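Local atomic coordinates of aspartate-semialdehyde dehydrogenase (Vibrio cholerae, PDB entry 2QZ9), a protein that catalyses the NADPH-dependent reductive dephosphorylation of L-aspartyl-4-phosphate to L-aspartate-semialdehyde, a step in lysine and methionine biosynthesis. Residues 294-299 with 308-313; 250-255 with 303-308. One frame throughout, in Å; residues are numbered along the deposited sequence.

Strand 306-313 runs through the sheet of the dimerisation domain with a neighbour along each edge, and the two contacts sample those edges. Contact 1 joins it to strand 292-299, its hairpin partner, whereas contact 2 joins its beginning to the end of strand 244-252. The contacts share Asn-308, their centres lie about 14 Å apart, and they meet where Arg-298 O lies 3.9 Å from Ile-307 CG2. Contact 1 approaches the active site: the side chain of Val-311 is about 8 Å from that of His-244, the predicted proton acceptor. Contact 2 lies away from the annotated sites. Both contacts also touch the second subunit, so this part of the sheet belongs to the dimer interface.

Contact 1: residues 294-299 with 308-313; sequences VGRVRN and NLWVVA
Gly-295 and Trp-310 form an antiparallel hydrogen-bonded pair, Gly-295 N reaching Trp-310 O at 3.0 Å and Trp-310 N returning to Gly-295 O at 2.7 Å. Arg-298 and Asn-308 repeat this exchange, and there the bond from Asn-308 N to Arg-298 O is close to straight (172°). Between the two pairs the register slips by one residue: Arg-296 and Val-297 together face Leu-309 in a beta bulge, with Arg-296 in a left-handed backbone conformation.

Among the polar side chains, chi1 of 65° sets Arg-298 CG between the backbone N and the carbonyl carbon, and the extended chain carries the guanidinium across Asn-308. There NH1 donates 2.9 Å to Arg-296 O, in the guanidinium plane and on a carbonyl lone pair, which fixes the rotation of the group. Water 1 lies at the same edge, accepting from NH1 and linking weakly to Leu-309 O. Asn-308 CB lies over one face of the Arg-298 guanidinium, 3.5 Å from NH1, with Arg-296 NH2 over the other, 3.3 Å above its centre. In the second subunit, Arg-298 NH2 bonds to Thr-234 OG1 and its guanidinium makes a cation-pi contact with Tyr-209; Arg-296 NH1 donates to Pro-199 O, and its salt bridge to Glu-213 probably eases the proximity of these charges.

Apolar contacts are lighter. Val-297 CG2 lies alongside Leu-309 CB at 4.1 Å, and Val-294 meets Leu-309 CD1 with CG2. Arg-296 CG touches Trp-310 CB at 3.8 Å; Trp-310 NE1 hydrogen-bonds to Pro-280 O, and the ring meets Tyr-157 edge-to-face.

The whole is a bulged beta hairpin in the mixed sheet of the dimerisation domain: Val-294 and Val-297 pack on helix 258-267, Leu-309 and Val-311 on helix 131-147, while Arg-296, Arg-298, Asn-308 and Trp-310 meet the second subunit.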
loop_
_atom_site.group_PDB
_atom_site.type_symbol
_atom_site.label_atom_id
_atom_site.label_comp_id
_atom_site.label_asym_id
_atom_site.label_seq_id
_atom_site.Cartn_x
_atom_site.Cartn_y
_atom_site.Cartn_z
ATOM N N VAL A 294 -10.252 -7.395 10.245
ATOM C CA VAL A 294 -10.723 -6.923 8.941
ATOM C C VAL A 294 -11.698 -5.725 8.952
ATOM O O VAL A 294 -12.483 -5.537 9.882
ATOM C CB VAL A 294 -11.149 -8.106 7.953
ATOM C CG1 VAL A 294 -11.080 -9.463 8.609
ATOM C CG2 VAL A 294 -12.496 -7.854 7.262
ATOM N N GLY A 295 -11.585 -4.908 7.911
ATOM C CA GLY A 295 -12.463 -3.774 7.702
ATOM C C GLY A 295 -12.561 -3.437 6.227
ATOM O O GLY A 295 -12.067 -4.180 5.368
ATOM N N ARG A 296 -13.214 -2.307 5.946
ATOM C CA ARG A 296 -13.424 -1.823 4.579
ATOM C C ARG A 296 -14.172 -2.823 3.692
ATOM O O ARG A 296 -14.095 -2.760 2.455
ATOM C CB ARG A 296 -12.099 -1.392 3.919
ATOM C CG ARG A 296 -11.296 -0.270 4.639
ATOM C CD ARG A 296 -12.005 1.108 4.652
ATOM N NE ARG A 296 -12.768 1.357 3.423
ATOM C CZ ARG A 296 -12.260 1.829 2.284
ATOM N NH1 ARG A 296 -10.977 2.150 2.179
ATOM N NH2 ARG A 296 -13.056 1.992 1.243
ATOM N N VAL A 297 -14.890 -3.749 4.319
ATOM C CA VAL A 297 -15.660 -4.742 3.563
ATOM C C VAL A 297 -16.763 -4.050 2.768
ATOM O O VAL A 297 -17.576 -3.327 3.337
ATOM C CB VAL A 297 -16.309 -5.811 4.471
ATOM C CG1 VAL A 297 -17.056 -6.803 3.612
ATOM C CG2 VAL A 297 -15.258 -6.534 5.325
ATOM N N ARG A 298 -16.776 -4.276 1.459
ATOM C CA ARG A 298 -17.730 -3.645 0.571
ATOM C C ARG A 298 -17.792 -4.387 -0.743
ATOM O O ARG A 298 -16.809 -5.010 -1.177
ATOM C CB ARG A 298 -17.334 -2.174 0.297
ATOM C CG ARG A 298 -16.006 -2.002 -0.465
ATOM C CD ARG A 298 -15.369 -0.649 -0.156
ATOM N NE ARG A 298 -14.200 -0.354 -0.986
ATOM C CZ ARG A 298 -12.951 -0.739 -0.726
ATOM N NH1 ARG A 298 -12.673 -1.480 0.340
ATOM N NH2 ARG A 298 -11.973 -0.388 -1.549
ATOM N N ASN A 299 -18.947 -4.271 -1.393
ATOM C CA ASN A 299 -19.147 -4.764 -2.737
ATOM C C ASN A 299 -18.223 -4.072 -3.726
ATOM O O ASN A 299 -18.057 -2.863 -3.688
ATOM C CB ASN A 299 -20.608 -4.536 -3.159
ATOM C CG ASN A 299 -21.602 -5.320 -2.309
ATOM O OD1 ASN A 299 -21.358 -6.468 -1.930
ATOM N ND2 ASN A 299 -22.730 -4.703 -2.014
ATOM N N ASN A 308 -14.391 -6.400 -1.762
ATOM C CA ASN A 308 -13.181 -5.726 -1.293
ATOM C C ASN A 308 -13.098 -5.780 0.213
ATOM O O ASN A 308 -14.109 -5.658 0.897
ATOM C CB ASN A 308 -13.162 -4.250 -1.712
ATOM C CG ASN A 308 -12.847 -4.057 -3.178
ATOM O OD1 ASN A 308 -12.899 -4.993 -3.964
ATOM N ND2 ASN A 308 -12.510 -2.826 -3.552
ATOM N N LEU A 309 -11.883 -5.961 0.727
ATOM C CA LEU A 309 -11.658 -5.892 2.172
ATOM C C LEU A 309 -10.243 -5.428 2.509
ATOM O O LEU A 309 -9.378 -5.376 1.636
ATOM C CB LEU A 309 -12.014 -7.228 2.858
ATOM C CG LEU A 309 -11.413 -8.589 2.517
ATOM C CD1 LEU A 309 -11.908 -9.589 3.590
ATOM C CD2 LEU A 309 -11.798 -9.105 1.123
ATOM N N TRP A 310 -10.039 -5.075 3.773
ATOM C CA TRP A 310 -8.740 -4.634 4.289
ATOM C C TRP A 310 -8.385 -5.607 5.404
ATOM O O TRP A 310 -9.189 -5.841 6.289
ATOM C CB TRP A 310 -8.849 -3.188 4.803
ATOM C CG TRP A 310 -7.633 -2.574 5.518
ATOM C CD1 TRP A 310 -7.528 -2.317 6.870
ATOM C CD2 TRP A 310 -6.412 -2.085 4.928
ATOM N NE1 TRP A 310 -6.319 -1.732 7.149
ATOM C CE2 TRP A 310 -5.619 -1.564 5.984
ATOM C CE3 TRP A 310 -5.905 -2.047 3.615
ATOM C CZ2 TRP A 310 -4.340 -1.038 5.777
ATOM C CZ3 TRP A 310 -4.646 -1.514 3.409
ATOM C CH2 TRP A 310 -3.874 -1.004 4.489
ATOM N N VAL A 311 -7.199 -6.200 5.346
ATOM C CA VAL A 311 -6.849 -7.278 6.285
ATOM C C VAL A 311 -5.567 -6.933 7.060
ATOM O O VAL A 311 -4.557 -6.565 6.474
ATOM C CB VAL A 311 -6.758 -8.667 5.573
ATOM C CG1 VAL A 311 -6.404 -9.761 6.550
ATOM C CG2 VAL A 311 -8.095 -9.006 4.904
ATOM N N VAL A 312 -5.637 -7.022 8.385
ATOM C CA VAL A 312 -4.493 -6.681 9.223
ATOM C C VAL A 312 -4.223 -7.798 10.234
ATOM O O VAL A 312 -5.165 -8.385 10.774
ATOM C CB VAL A 312 -4.705 -5.320 9.953
ATOM C CG1 VAL A 312 -3.487 -4.947 10.774
ATOM C CG2 VAL A 312 -4.968 -4.201 8.932
ATOM N N ALA A 313 -2.936 -8.087 10.474
ATOM C CA ALA A 313 -2.538 -9.002 11.560
ATOM C C ALA A 313 -1.145 -8.675 12.095
ATOM O O ALA A 313 -0.369 -7.991 11.433
ATOM C CB ALA A 313 -2.609 -10.466 11.111
HETATM O O HOH W 1 -9.931 -2.825 0.630
#

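Contact 2: residues 250-255 with 303-308; sequences VETRAP and HHSGIN
Strands 250-252 and 306-308 run antiparallel but splayed, 146° between their directions. Val-250 and Ile-307 form a hydrogen-bonded pair, each N donating to the other's O at 2.8 Å. One step on, Glu-251 and Gly-306 form a non-hydrogen-bonded pair. The pairing nevertheless extends beyond the start of strand 306-313, because Thr-252 N still reaches Ser-305 O at 2.7 Å.

On the sheet face away from Val-250 and Ile-307, His-303 CG stands anti to the backbone N (chi1 -164°), and the ring presents a face to Glu-251 CG, 4.0 Å from its centroid, a CH-pi contact. The carboxylate continues across the ring, the two planes 28° apart, and OE2 goes on to salt bridges with Arg-151 of its own chain and Arg-151 of the second subunit. On the other face Val-250 CG2 packs against Ile-307 CB at 4.0 Å. At the turn, Thr-252 OG1 donates 2.7 Å to Ala-254 O. Ser-305 OG, 3.4 Å from Pro-255 CA, is joined through water 2 to Arg-253 O, weakly at the latter end.

His-303 ND1 accepts from Ser-305 N at 3.0 Å, which fixes the ring beneath Glu-251. If the imidazole is neutral, its proton should therefore sit on NE2, while the two Arg-151 side chains, one from each subunit, would favour an ionised Glu-251 and probably offset its closeness to Glu-251 of the second subunit.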
loop_
_atom_site.group_PDB
_atom_site.type_symbol
_atom_site.label_atom_id
_atom_site.label_comp_id
_atom_site.label_asym_id
_atom_site.label_seq_id
_atom_site.Cartn_x
_atom_site.Cartn_y
_atom_site.Cartn_z
ATOM N N VAL A 250 -11.422 -9.466 -4.166
ATOM C CA VAL A 250 -11.694 -10.835 -4.625
ATOM C C VAL A 250 -12.891 -10.940 -5.563
ATOM O O VAL A 250 -13.858 -10.168 -5.469
ATOM C CB VAL A 250 -11.835 -11.852 -3.453
ATOM C CG1 VAL A 250 -10.550 -11.931 -2.675
ATOM C CG2 VAL A 250 -12.971 -11.484 -2.530
ATOM N N GLU A 251 -12.804 -11.894 -6.478
ATOM C CA GLU A 251 -13.899 -12.203 -7.368
ATOM C C GLU A 251 -14.415 -13.567 -6.953
ATOM O O GLU A 251 -13.682 -14.552 -7.012
ATOM C CB GLU A 251 -13.425 -12.211 -8.812
ATOM C CG GLU A 251 -12.856 -10.864 -9.278
ATOM C CD GLU A 251 -11.936 -10.982 -10.478
ATOM O OE1 GLU A 251 -12.165 -11.865 -11.335
ATOM O OE2 GLU A 251 -10.976 -10.185 -10.563
ATOM N N THR A 252 -15.669 -13.606 -6.496
ATOM C CA THR A 252 -16.277 -14.846 -6.043
ATOM C C THR A 252 -16.866 -15.616 -7.230
ATOM O O THR A 252 -17.020 -15.052 -8.315
ATOM C CB THR A 252 -17.320 -14.610 -4.924
ATOM O OG1 THR A 252 -18.370 -13.755 -5.399
ATOM C CG2 THR A 252 -16.653 -13.988 -3.721
ATOM N N ARG A 253 -17.139 -16.909 -7.035
ATOM C CA ARG A 253 -17.713 -17.754 -8.104
ATOM C C ARG A 253 -19.245 -17.634 -8.162
ATOM O O ARG A 253 -19.846 -17.778 -9.227
ATOM C CB ARG A 253 -17.276 -19.221 -7.952
ATOM C CG ARG A 253 -15.777 -19.457 -8.109
ATOM C CD ARG A 253 -15.464 -20.941 -8.221
ATOM N NE ARG A 253 -14.048 -21.197 -8.487
ATOM C CZ ARG A 253 -13.487 -21.151 -9.691
ATOM N NH1 ARG A 253 -14.211 -20.851 -10.763
ATOM N NH2 ARG A 253 -12.194 -21.406 -9.828
ATOM N N ALA A 254 -19.866 -17.363 -7.015
ATOM C CA ALA A 254 -21.287 -17.014 -6.957
ATOM C C ALA A 254 -21.455 -15.643 -6.294
ATOM O O ALA A 254 -20.584 -15.219 -5.538
ATOM C CB ALA A 254 -22.068 -18.078 -6.192
ATOM N N PRO A 255 -22.581 -14.948 -6.563
ATOM C CA PRO A 255 -22.732 -13.600 -6.011
ATOM C C PRO A 255 -22.993 -13.622 -4.513
ATOM O O PRO A 255 -23.630 -14.550 -4.003
ATOM C CB PRO A 255 -23.957 -13.033 -6.755
ATOM C CG PRO A 255 -24.310 -14.055 -7.823
ATOM C CD PRO A 255 -23.763 -15.357 -7.352
ATOM N N HIS A 303 -17.283 -5.119 -10.795
ATOM C CA HIS A 303 -17.392 -6.535 -11.140
ATOM C C HIS A 303 -18.712 -7.096 -10.642
ATOM O O HIS A 303 -19.162 -6.744 -9.561
ATOM C CB HIS A 303 -16.241 -7.318 -10.501
ATOM C CG HIS A 303 -16.034 -8.677 -11.094
ATOM N ND1 HIS A 303 -16.798 -9.771 -10.738
ATOM C CD2 HIS A 303 -15.143 -9.125 -12.012
ATOM C CE1 HIS A 303 -16.392 -10.829 -11.417
ATOM N NE2 HIS A 303 -15.389 -10.465 -12.196
ATOM N N HIS A 304 -19.315 -7.995 -11.415
ATOM C CA HIS A 304 -20.630 -8.549 -11.045
ATOM C C HIS A 304 -20.597 -9.333 -9.722
ATOM O O HIS A 304 -21.573 -9.323 -8.978
ATOM C CB HIS A 304 -21.205 -9.402 -12.191
ATOM C CG HIS A 304 -20.339 -10.565 -12.577
ATOM N ND1 HIS A 304 -20.545 -11.839 -12.090
ATOM C CD2 HIS A 304 -19.272 -10.649 -13.407
ATOM C CE1 HIS A 304 -19.634 -12.655 -12.594
ATOM N NE2 HIS A 304 -18.851 -11.957 -13.398
ATOM N N SER A 305 -19.466 -9.976 -9.428
ATOM C CA SER A 305 -19.307 -10.832 -8.249
ATOM C C SER A 305 -18.007 -10.564 -7.480
ATOM O O SER A 305 -17.189 -11.468 -7.304
ATOM C CB SER A 305 -19.328 -12.308 -8.676
ATOM O OG SER A 305 -20.618 -12.867 -8.554
ATOM N N GLY A 306 -17.828 -9.332 -7.008
ATOM C CA GLY A 306 -16.617 -8.953 -6.277
ATOM C C GLY A 306 -16.823 -8.482 -4.841
ATOM O O GLY A 306 -17.861 -7.903 -4.503
ATOM N N ILE A 307 -15.816 -8.722 -4.002
ATOM C CA ILE A 307 -15.784 -8.193 -2.636
ATOM C C ILE A 307 -14.395 -7.604 -2.338
ATOM O O ILE A 307 -13.366 -8.223 -2.651
ATOM C CB ILE A 307 -16.147 -9.266 -1.564
ATOM C CG1 ILE A 307 -17.589 -9.792 -1.740
ATOM C CG2 ILE A 307 -15.956 -8.711 -0.152
ATOM C CD1 ILE A 307 -18.699 -8.868 -1.145
ATOM N N ASN A 308 -14.391 -6.400 -1.762
ATOM C CA ASN A 308 -13.181 -5.726 -1.293
ATOM C C ASN A 308 -13.098 -5.780 0.213
ATOM O O ASN A 308 -14.109 -5.658 0.897
ATOM C CB ASN A 308 -13.162 -4.250 -1.712
ATOM C CG ASN A 308 -12.847 -4.057 -3.178
ATOM O OD1 ASN A 308 -12.899 -4.993 -3.964
ATOM N ND2 ASN A 308 -12.510 -2.826 -3.552
HETATM O O HOH W 2 -20.729 -15.241 -9.871
#